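Side-chain contacts in mitochondrial dynamics protein MID49 (Mus musculus, PDB 4WOY), which promotes recruitment of the fission mediator dynamin-related protein 1 to the mitochondrial surface and regulates that protein's GTPase activity: residues Thr254-His259 / Leu277-Phe282; Arg229-Leu234 / Val265-Glu270. The protein carries 1 engineered substitution. All blocks are in the same frame, centred on the assembly; numbering follows the deposited sequence.

Contact 1 of 2, residues Thr254-His259 / Leu277-Phe282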
ATOM      1  N   THR A 254      -7.221  -7.186  -3.636  1.00 46.05           N
ATOM      2  CA  THR A 254      -6.104  -8.116  -3.755  1.00 43.68           C
ATOM      3  C   THR A 254      -6.483  -9.481  -3.201  1.00 49.18           C
ATOM      4  O   THR A 254      -6.178 -10.534  -3.778  1.00 51.69           O
ATOM      5  CB  THR A 254      -4.879  -7.591  -3.002  1.00 47.33           C
ATOM      6  OG1 THR A 254      -4.389  -6.416  -3.662  1.00 47.14           O
ATOM      7  CG2 THR A 254      -3.768  -8.670  -2.893  1.00 47.27           C
ATOM      8  N   GLN A 255      -7.160  -9.443  -2.062  1.00 51.60           N
ATOM      9  CA  GLN A 255      -7.573 -10.655  -1.374  1.00 54.63           C
ATOM     10  C   GLN A 255      -8.518 -11.460  -2.258  1.00 52.35           C
ATOM     11  O   GLN A 255      -8.463 -12.694  -2.299  1.00 45.60           O
ATOM     12  CB  GLN A 255      -8.242 -10.290  -0.045  1.00 51.52           C
ATOM     13  CG  GLN A 255      -7.314 -10.168   1.151  1.00 50.93           C
ATOM     14  CD  GLN A 255      -5.871  -9.875   0.807  1.00 51.22           C
ATOM     15  OE1 GLN A 255      -5.086 -10.787   0.590  1.00 53.49           O
ATOM     16  NE2 GLN A 255      -5.507  -8.607   0.801  1.00 50.16           N
ATOM     17  N   VAL A 256      -9.389 -10.733  -2.958  1.00 50.96           N
ATOM     18  CA  VAL A 256     -10.345 -11.344  -3.868  1.00 46.21           C
ATOM     19  C   VAL A 256      -9.622 -12.040  -4.986  1.00 42.57           C
ATOM     20  O   VAL A 256      -9.952 -13.166  -5.316  1.00 37.17           O
ATOM     21  CB  VAL A 256     -11.303 -10.332  -4.488  1.00 46.12           C
ATOM     22  CG1 VAL A 256     -12.225 -11.059  -5.449  1.00 49.87           C
ATOM     23  CG2 VAL A 256     -12.117  -9.618  -3.400  1.00 42.84           C
ATOM     24  N   VAL A 257      -8.649 -11.361  -5.588  1.00 40.08           N
ATOM     25  CA  VAL A 257      -7.928 -11.933  -6.724  1.00 47.54           C
ATOM     26  C   VAL A 257      -6.969 -13.053  -6.300  1.00 53.66           C
ATOM     27  O   VAL A 257      -6.767 -14.013  -7.040  1.00 57.05           O
ATOM     28  CB  VAL A 257      -7.172 -10.848  -7.507  1.00 50.40           C
ATOM     29  CG1 VAL A 257      -6.306 -11.485  -8.636  1.00 42.75           C
ATOM     30  CG2 VAL A 257      -8.179  -9.856  -8.085  1.00 42.54           C
ATOM     31  N   LEU A 258      -6.398 -12.954  -5.104  1.00 52.23           N
ATOM     32  CA  LEU A 258      -5.594 -14.065  -4.598  1.00 48.57           C
ATOM     33  C   LEU A 258      -6.459 -15.309  -4.396  1.00 42.14           C
ATOM     34  O   LEU A 258      -6.032 -16.408  -4.680  1.00 45.81           O
ATOM     35  CB  LEU A 258      -4.881 -13.683  -3.298  1.00 48.24           C
ATOM     36  CG  LEU A 258      -3.639 -12.813  -3.552  1.00 47.56           C
ATOM     37  CD1 LEU A 258      -3.064 -12.240  -2.275  1.00 42.36           C
ATOM     38  CD2 LEU A 258      -2.572 -13.605  -4.312  1.00 52.62           C
ATOM     39  N   HIS A 259      -7.681 -15.130  -3.915  1.00 44.45           N
ATOM     40  CA  HIS A 259      -8.576 -16.251  -3.691  1.00 48.89           C
ATOM     41  C   HIS A 259      -8.950 -16.954  -4.991  1.00 54.04           C
ATOM     42  O   HIS A 259      -8.833 -18.172  -5.098  1.00 48.37           O
ATOM     43  CB  HIS A 259      -9.838 -15.778  -2.969  1.00 56.75           C
ATOM     44  CG  HIS A 259     -10.794 -16.881  -2.640  1.00 62.63           C
ATOM     45  ND1 HIS A 259     -11.853 -17.220  -3.457  1.00 63.79           N
ATOM     46  CD2 HIS A 259     -10.847 -17.729  -1.587  1.00 64.60           C
ATOM     47  CE1 HIS A 259     -12.518 -18.225  -2.919  1.00 60.93           C
ATOM     48  NE2 HIS A 259     -11.931 -18.550  -1.781  1.00 63.93           N
ATOM     49  N   LEU A 277     -16.819 -11.365 -12.914  1.00 47.07           N
ATOM     50  CA  LEU A 277     -18.123 -11.576 -12.300  1.00 49.89           C
ATOM     51  C   LEU A 277     -17.947 -12.450 -11.059  1.00 56.30           C
ATOM     52  O   LEU A 277     -18.512 -12.167  -9.996  1.00 62.84           O
ATOM     53  CB  LEU A 277     -19.112 -12.214 -13.278  1.00 55.33           C
ATOM     54  CG  LEU A 277     -19.422 -11.360 -14.517  1.00 64.89           C
ATOM     55  CD1 LEU A 277     -20.398 -12.037 -15.494  1.00 67.42           C
ATOM     56  CD2 LEU A 277     -19.878  -9.963 -14.152  1.00 58.77           C
ATOM     57  N   GLN A 278     -17.104 -13.466 -11.183  1.00 50.80           N
ATOM     58  CA  GLN A 278     -16.766 -14.321 -10.053  1.00 55.19           C
ATOM     59  C   GLN A 278     -16.213 -13.535  -8.857  1.00 51.90           C
ATOM     60  O   GLN A 278     -16.494 -13.888  -7.716  1.00 53.13           O
ATOM     61  CB  GLN A 278     -15.748 -15.374 -10.468  1.00 53.03           C
ATOM     62  CG  GLN A 278     -15.787 -16.589  -9.602  1.00 59.26           C
ATOM     63  CD  GLN A 278     -14.654 -17.527  -9.897  1.00 69.48           C
ATOM     64  OE1 GLN A 278     -14.026 -17.437 -10.950  1.00 72.70           O
ATOM     65  NE2 GLN A 278     -14.403 -18.463  -8.984  1.00 72.92           N
ATOM     66  N   ALA A 279     -15.400 -12.512  -9.124  1.00 39.15           N
ATOM     67  CA  ALA A 279     -14.910 -11.612  -8.073  1.00 47.07           C
ATOM     68  C   ALA A 279     -16.037 -10.854  -7.377  1.00 48.47           C
ATOM     69  O   ALA A 279     -16.044 -10.734  -6.156  1.00 55.05           O
ATOM     70  CB  ALA A 279     -13.917 -10.625  -8.635  1.00 34.10           C
ATOM     71  N   LEU A 280     -16.976 -10.321  -8.148  1.00 44.23           N
ATOM     72  CA  LEU A 280     -18.081  -9.593  -7.550  1.00 46.15           C
ATOM     73  C   LEU A 280     -18.877 -10.554  -6.678  1.00 51.58           C
ATOM     74  O   LEU A 280     -19.385 -10.178  -5.622  1.00 50.15           O
ATOM     75  CB  LEU A 280     -18.990  -8.965  -8.604  1.00 51.53           C
ATOM     76  CG  LEU A 280     -18.436  -7.889  -9.538  1.00 52.54           C
ATOM     77  CD1 LEU A 280     -19.595  -7.121 -10.139  1.00 49.53           C
ATOM     78  CD2 LEU A 280     -17.460  -6.957  -8.865  1.00 50.41           C
ATOM     79  N   GLU A 281     -19.012 -11.784  -7.163  1.00 50.94           N
ATOM     80  CA  GLU A 281     -19.736 -12.812  -6.450  1.00 44.14           C
ATOM     81  C   GLU A 281     -19.098 -13.105  -5.113  1.00 47.66           C
ATOM     82  O   GLU A 281     -19.781 -13.229  -4.090  1.00 47.98           O
ATOM     83  CB  GLU A 281     -19.786 -14.095  -7.268  1.00 45.15           C
ATOM     84  CG  GLU A 281     -20.976 -14.174  -8.197  1.00 56.91           C
ATOM     85  CD  GLU A 281     -20.942 -15.387  -9.112  1.00 68.47           C
ATOM     86  OE1 GLU A 281     -20.123 -16.313  -8.876  1.00 67.98           O
ATOM     87  OE2 GLU A 281     -21.742 -15.411 -10.071  1.00 71.05           O
ATOM     88  N   PHE A 282     -17.778 -13.220  -5.139  1.00 44.10           N
ATOM     89  CA  PHE A 282     -17.025 -13.525  -3.948  1.00 47.03           C
ATOM     90  C   PHE A 282     -17.143 -12.361  -2.968  1.00 48.79           C
ATOM     91  O   PHE A 282     -17.333 -12.564  -1.761  1.00 50.17           O
ATOM     92  CB  PHE A 282     -15.563 -13.818  -4.298  1.00 45.49           C
ATOM     93  CG  PHE A 282     -14.729 -14.152  -3.108  1.00 45.44           C
ATOM     94  CD1 PHE A 282     -14.800 -15.410  -2.542  1.00 49.28           C
ATOM     95  CD2 PHE A 282     -13.902 -13.205  -2.529  1.00 47.14           C
ATOM     96  CE1 PHE A 282     -14.063 -15.716  -1.424  1.00 47.92           C
ATOM     97  CE2 PHE A 282     -13.152 -13.516  -1.412  1.00 50.14           C
ATOM     98  CZ  PHE A 282     -13.240 -14.776  -0.860  1.00 50.33           C
TER

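Contact 2 of 2, residues Arg229-Leu234 / Val265-Glu270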
ATOM      1  N   ARG A 229      -3.481  -9.887 -12.441  1.00 36.06           N
ATOM      2  CA  ARG A 229      -3.081  -8.522 -12.085  1.00 45.36           C
ATOM      3  C   ARG A 229      -3.871  -7.506 -12.881  1.00 41.78           C
ATOM      4  O   ARG A 229      -4.180  -6.414 -12.403  1.00 34.13           O
ATOM      5  CB  ARG A 229      -1.587  -8.288 -12.321  1.00 42.55           C
ATOM      6  CG  ARG A 229      -0.653  -8.893 -11.297  1.00 43.78           C
ATOM      7  CD  ARG A 229       0.762  -8.856 -11.829  1.00 50.86           C
ATOM      8  NE  ARG A 229       0.796  -9.433 -13.179  1.00 65.37           N
ATOM      9  CZ  ARG A 229       1.750  -9.216 -14.083  1.00 65.29           C
ATOM     10  NH1 ARG A 229       2.781  -8.421 -13.813  1.00 70.80           N
ATOM     11  NH2 ARG A 229       1.668  -9.798 -15.266  1.00 52.66           N
ATOM     12  N   ARG A 230      -4.192  -7.870 -14.109  1.00 41.15           N
ATOM     13  CA  ARG A 230      -5.035  -7.033 -14.933  1.00 40.34           C
ATOM     14  C   ARG A 230      -6.439  -6.906 -14.299  1.00 39.58           C
ATOM     15  O   ARG A 230      -7.031  -5.819 -14.286  1.00 44.68           O
ATOM     16  CB  ARG A 230      -5.079  -7.617 -16.345  1.00 45.63           C
ATOM     17  CG  ARG A 230      -5.998  -6.923 -17.286  1.00 44.64           C
ATOM     18  CD  ARG A 230      -5.486  -7.046 -18.713  1.00 46.39           C
ATOM     19  NE  ARG A 230      -6.583  -6.858 -19.647  1.00 52.57           N
ATOM     20  CZ  ARG A 230      -6.664  -7.459 -20.818  1.00 52.44           C
ATOM     21  NH1 ARG A 230      -5.693  -8.280 -21.204  1.00 53.72           N
ATOM     22  NH2 ARG A 230      -7.715  -7.234 -21.596  1.00 49.18           N
ATOM     23  N   LEU A 231      -6.950  -8.012 -13.758  1.00 42.22           N
ATOM     24  CA  LEU A 231      -8.248  -8.020 -13.085  1.00 43.95           C
ATOM     25  C   LEU A 231      -8.236  -7.179 -11.807  1.00 37.79           C
ATOM     26  O   LEU A 231      -9.225  -6.526 -11.469  1.00 41.95           O
ATOM     27  CB  LEU A 231      -8.693  -9.457 -12.763  1.00 45.68           C
ATOM     28  CG  LEU A 231      -9.978  -9.522 -11.915  1.00 42.71           C
ATOM     29  CD1 LEU A 231     -11.161  -8.982 -12.690  1.00 38.12           C
ATOM     30  CD2 LEU A 231     -10.283 -10.929 -11.406  1.00 45.08           C
ATOM     31  N   LEU A 232      -7.129  -7.217 -11.077  1.00 34.71           N
ATOM     32  CA  LEU A 232      -7.062  -6.421  -9.858  1.00 46.18           C
ATOM     33  C   LEU A 232      -7.192  -4.923 -10.216  1.00 45.48           C
ATOM     34  O   LEU A 232      -7.896  -4.172  -9.528  1.00 38.46           O
ATOM     35  CB  LEU A 232      -5.771  -6.715  -9.069  1.00 36.28           C
ATOM     36  CG  LEU A 232      -5.417  -5.782  -7.910  1.00 38.74           C
ATOM     37  CD1 LEU A 232      -6.513  -5.758  -6.833  1.00 37.01           C
ATOM     38  CD2 LEU A 232      -4.086  -6.214  -7.331  1.00 33.02           C
ATOM     39  N   LEU A 233      -6.548  -4.508 -11.307  1.00 52.01           N
ATOM     40  CA  LEU A 233      -6.604  -3.103 -11.740  1.00 49.99           C
ATOM     41  C   LEU A 233      -8.012  -2.688 -12.170  1.00 38.31           C
ATOM     42  O   LEU A 233      -8.451  -1.585 -11.866  1.00 45.08           O
ATOM     43  CB  LEU A 233      -5.612  -2.852 -12.869  1.00 38.87           C
ATOM     44  CG  LEU A 233      -4.207  -2.682 -12.308  1.00 45.24           C
ATOM     45  CD1 LEU A 233      -3.146  -2.763 -13.414  1.00 46.71           C
ATOM     46  CD2 LEU A 233      -4.104  -1.377 -11.543  1.00 43.73           C
ATOM     47  N   LEU A 234      -8.712  -3.593 -12.847  1.00 35.10           N
ATOM     48  CA  LEU A 234     -10.123  -3.397 -13.185  1.00 45.33           C
ATOM     49  C   LEU A 234     -10.995  -3.179 -11.954  1.00 46.78           C
ATOM     50  O   LEU A 234     -11.788  -2.226 -11.887  1.00 48.79           O
ATOM     51  CB  LEU A 234     -10.669  -4.603 -13.938  1.00 44.19           C
ATOM     52  CG  LEU A 234     -10.554  -4.491 -15.437  1.00 58.79           C
ATOM     53  CD1 LEU A 234     -10.923  -5.820 -16.025  1.00 64.94           C
ATOM     54  CD2 LEU A 234     -11.467  -3.369 -15.921  1.00 59.60           C
ATOM     55  N   VAL A 265      -7.643 -22.403 -13.029  1.00146.37           N
ATOM     56  CA  VAL A 265      -8.885 -22.110 -13.714  1.00122.15           C
ATOM     57  C   VAL A 265      -8.517 -21.050 -14.763  1.00 94.53           C
ATOM     58  O   VAL A 265      -7.396 -20.549 -14.746  1.00 92.43           O
ATOM     59  CB  VAL A 265      -9.971 -21.685 -12.670  1.00 77.32           C
ATOM     60  CG1 VAL A 265     -11.083 -20.821 -13.246  1.00 70.11           C
ATOM     61  CG2 VAL A 265     -10.546 -22.928 -12.010  1.00 77.46           C
ATOM     62  N   ALA A 266      -9.402 -20.766 -15.713  1.00 70.57           N
ATOM     63  CA  ALA A 266      -9.047 -19.930 -16.865  1.00 55.13           C
ATOM     64  C   ALA A 266      -8.755 -18.471 -16.496  1.00 56.24           C
ATOM     65  O   ALA A 266      -9.606 -17.763 -15.954  1.00 54.81           O
ATOM     66  CB  ALA A 266     -10.139 -19.997 -17.916  1.00 56.84           C
ATOM     67  N   TRP A 267      -7.539 -18.035 -16.803  1.00 60.22           N
ATOM     68  CA  TRP A 267      -7.073 -16.674 -16.528  1.00 53.50           C
ATOM     69  C   TRP A 267      -6.607 -15.967 -17.807  1.00 55.87           C
ATOM     70  O   TRP A 267      -5.767 -15.067 -17.769  1.00 61.48           O
ATOM     71  CB  TRP A 267      -5.977 -16.692 -15.455  1.00 46.18           C
ATOM     72  CG  TRP A 267      -6.553 -16.796 -14.071  1.00 51.12           C
ATOM     73  CD1 TRP A 267      -6.539 -17.884 -13.236  1.00 51.01           C
ATOM     74  CD2 TRP A 267      -7.192 -15.737 -13.337  1.00 51.71           C
ATOM     75  NE1 TRP A 267      -7.159 -17.569 -12.043  1.00 53.65           N
ATOM     76  CE2 TRP A 267      -7.564 -16.260 -12.081  1.00 50.19           C
ATOM     77  CE3 TRP A 267      -7.490 -14.396 -13.629  1.00 52.55           C
ATOM     78  CZ2 TRP A 267      -8.216 -15.496 -11.125  1.00 45.35           C
ATOM     79  CZ3 TRP A 267      -8.135 -13.638 -12.686  1.00 47.66           C
ATOM     80  CH2 TRP A 267      -8.495 -14.189 -11.442  1.00 49.08           C
ATOM     81  N   THR A 268      -7.188 -16.376 -18.930  1.00 49.39           N
ATOM     82  CA  THR A 268      -6.980 -15.706 -20.200  1.00 54.73           C
ATOM     83  C   THR A 268      -7.806 -14.439 -20.254  1.00 50.92           C
ATOM     84  O   THR A 268      -8.721 -14.245 -19.448  1.00 56.40           O
ATOM     85  CB  THR A 268      -7.415 -16.576 -21.393  1.00 63.31           C
ATOM     86  OG1 THR A 268      -8.810 -16.856 -21.254  1.00 60.64           O
ATOM     87  CG2 THR A 268      -6.631 -17.895 -21.479  1.00 56.63           C
ATOM     88  N   GLU A 269      -7.500 -13.585 -21.223  1.00 48.72           N
ATOM     89  CA  GLU A 269      -8.308 -12.398 -21.469  1.00 52.27           C
ATOM     90  C   GLU A 269      -9.731 -12.818 -21.842  1.00 57.05           C
ATOM     91  O   GLU A 269     -10.715 -12.161 -21.500  1.00 54.23           O
ATOM     92  CB  GLU A 269      -7.673 -11.547 -22.571  1.00 52.30           C
ATOM     93  CG  GLU A 269      -8.366 -10.217 -22.790  1.00 47.42           C
ATOM     94  CD  GLU A 269      -7.872  -9.490 -24.006  1.00 49.72           C
ATOM     95  OE1 GLU A 269      -6.983  -8.620 -23.849  1.00 56.71           O
ATOM     96  OE2 GLU A 269      -8.351  -9.799 -25.116  1.00 55.50           O
ATOM     97  N   GLU A 270      -9.823 -13.953 -22.517  1.00 51.56           N
ATOM     98  CA  GLU A 270     -11.095 -14.476 -22.968  1.00 60.41           C
ATOM     99  C   GLU A 270     -12.036 -14.711 -21.785  1.00 59.72           C
ATOM    100  O   GLU A 270     -13.253 -14.497 -21.893  1.00 54.15           O
ATOM    101  CB  GLU A 270     -10.861 -15.766 -23.751  1.00 57.64           C
ATOM    102  CG  GLU A 270     -12.114 -16.429 -24.262  1.00 67.23           C
ATOM    103  CD  GLU A 270     -11.819 -17.664 -25.084  1.00 76.24           C
ATOM    104  OE1 GLU A 270     -12.776 -18.393 -25.399  1.00 84.39           O
ATOM    105  OE2 GLU A 270     -10.635 -17.906 -25.419  1.00 76.81           O
TER

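Contact 1 of 2, residues Thr254-His259 / Leu277-Phe282
Ala279 meets Val256 where helices 250-261 and 272-288 pack within the Mab-21-type HhH/H2TH-like helical region of the predicted cytoplasmic part. The axes of the two short segments come within 9.9 Å at an angle of 116°, and the two backbones are nearest at this pair, with Val256 CA 6.2 Å from Ala279 CA. A methyl group is all that Ala279 puts into the interface: its CB lies 3.6 Å from Val256 CG1, a plain van der Waals contact, while Leu235 and Leu260 also touch it.

One turn further on, Phe282 reaches across to helix 250-261. With CG anti to the backbone N (chi1 -180°), its ring slides past the valine, and Phe282 CD2 lies 4.0 Å from Val256 CG1 and 4.1 Å from Val256 CG2. The ring then pairs with the His259 imidazole in an offset stack, planes 23° apart and centroids 4.1 Å apart. This stack lies at the outer end of the contact, since His259 is exposed whereas Val256 and Ala279 are buried; Leu292 also touches Phe282. The phenyl overlaps the imidazole by its rim: Phe282 CE1 sits over the centre of the His259 ring, 3.3 Å from His259 CE1.

Contact 2 of 2, residues Arg229-Leu234 / Val265-Glu270
Arg230 and Glu269 form the polar half of this contact, in which helix 228-241 meets the loop between helices 250-261 and 272-288, a loop within the Mab-21-type HhH/H2TH-like region. It is a salt bridge with two hydrogen bonds to a single oxygen: Arg230 NH2 lies 2.7 Å from Glu269 OE1, and Arg230 NH1 3.0 Å from the same Glu269 OE1. The N-H...O angles, 149° for NH2 and 137° for NH1, show that neither bond is straight, as expected when two terminal nitrogens converge on one atom. The acceptor lies in the guanidinium plane, but the carboxylate is turned almost perpendicular, its plane 82° away. NH1 uses the anti lone pair of OE1, while NH2 comes from above the carboxylate plane. An extended chain from CG to NE carries the guanidinium out from the helix, and its NE is taken by Glu10 of helix 2-14 in a second salt bridge.

The apolar half joins Leu231 to Trp267, whose side chains cross at about a right angle. Leu231 CD2 approaches the edge of the indole in its plane, 3.7 Å from Trp267 CZ3 and equally far from Trp267 CH2, so the benzene rim does the touching. Both residues are buried. Leu260 also touches the indole, which makes a cation-pi interaction with Arg228.

Chemically, the contact pairs a buried hydrocarbon edge with a charged grip at a more exposed margin. Because NE pairs with Glu10 while NH1 and NH2 meet Glu269, the two carboxylates probably more than offset the one positive charge, and the salt bridges tie the loop and the N-terminal helix 2-14 to the same arginine.

Both contacts belong to the same helical region, on the same side of the chain's centre, their centres about 11 Å apart. Contact 1 joins helix 250-261 to helix 272-288; contact 2 ties the loop connecting those helices to the preceding helix 228-241. They meet directly, since Val257 CG2 of contact 1 packs 4.1 Å from Leu231 CD2 of contact 2. Each is partly buried, with an apolar interior and a different outer edge. Contact 1 is apolar and aromatic throughout, ending in a stack at an exposed histidine, whereas contact 2 ends in ionic hydrogen bonds between partly exposed side chains. The loop contact thus adds charge pairing to its apolar packing.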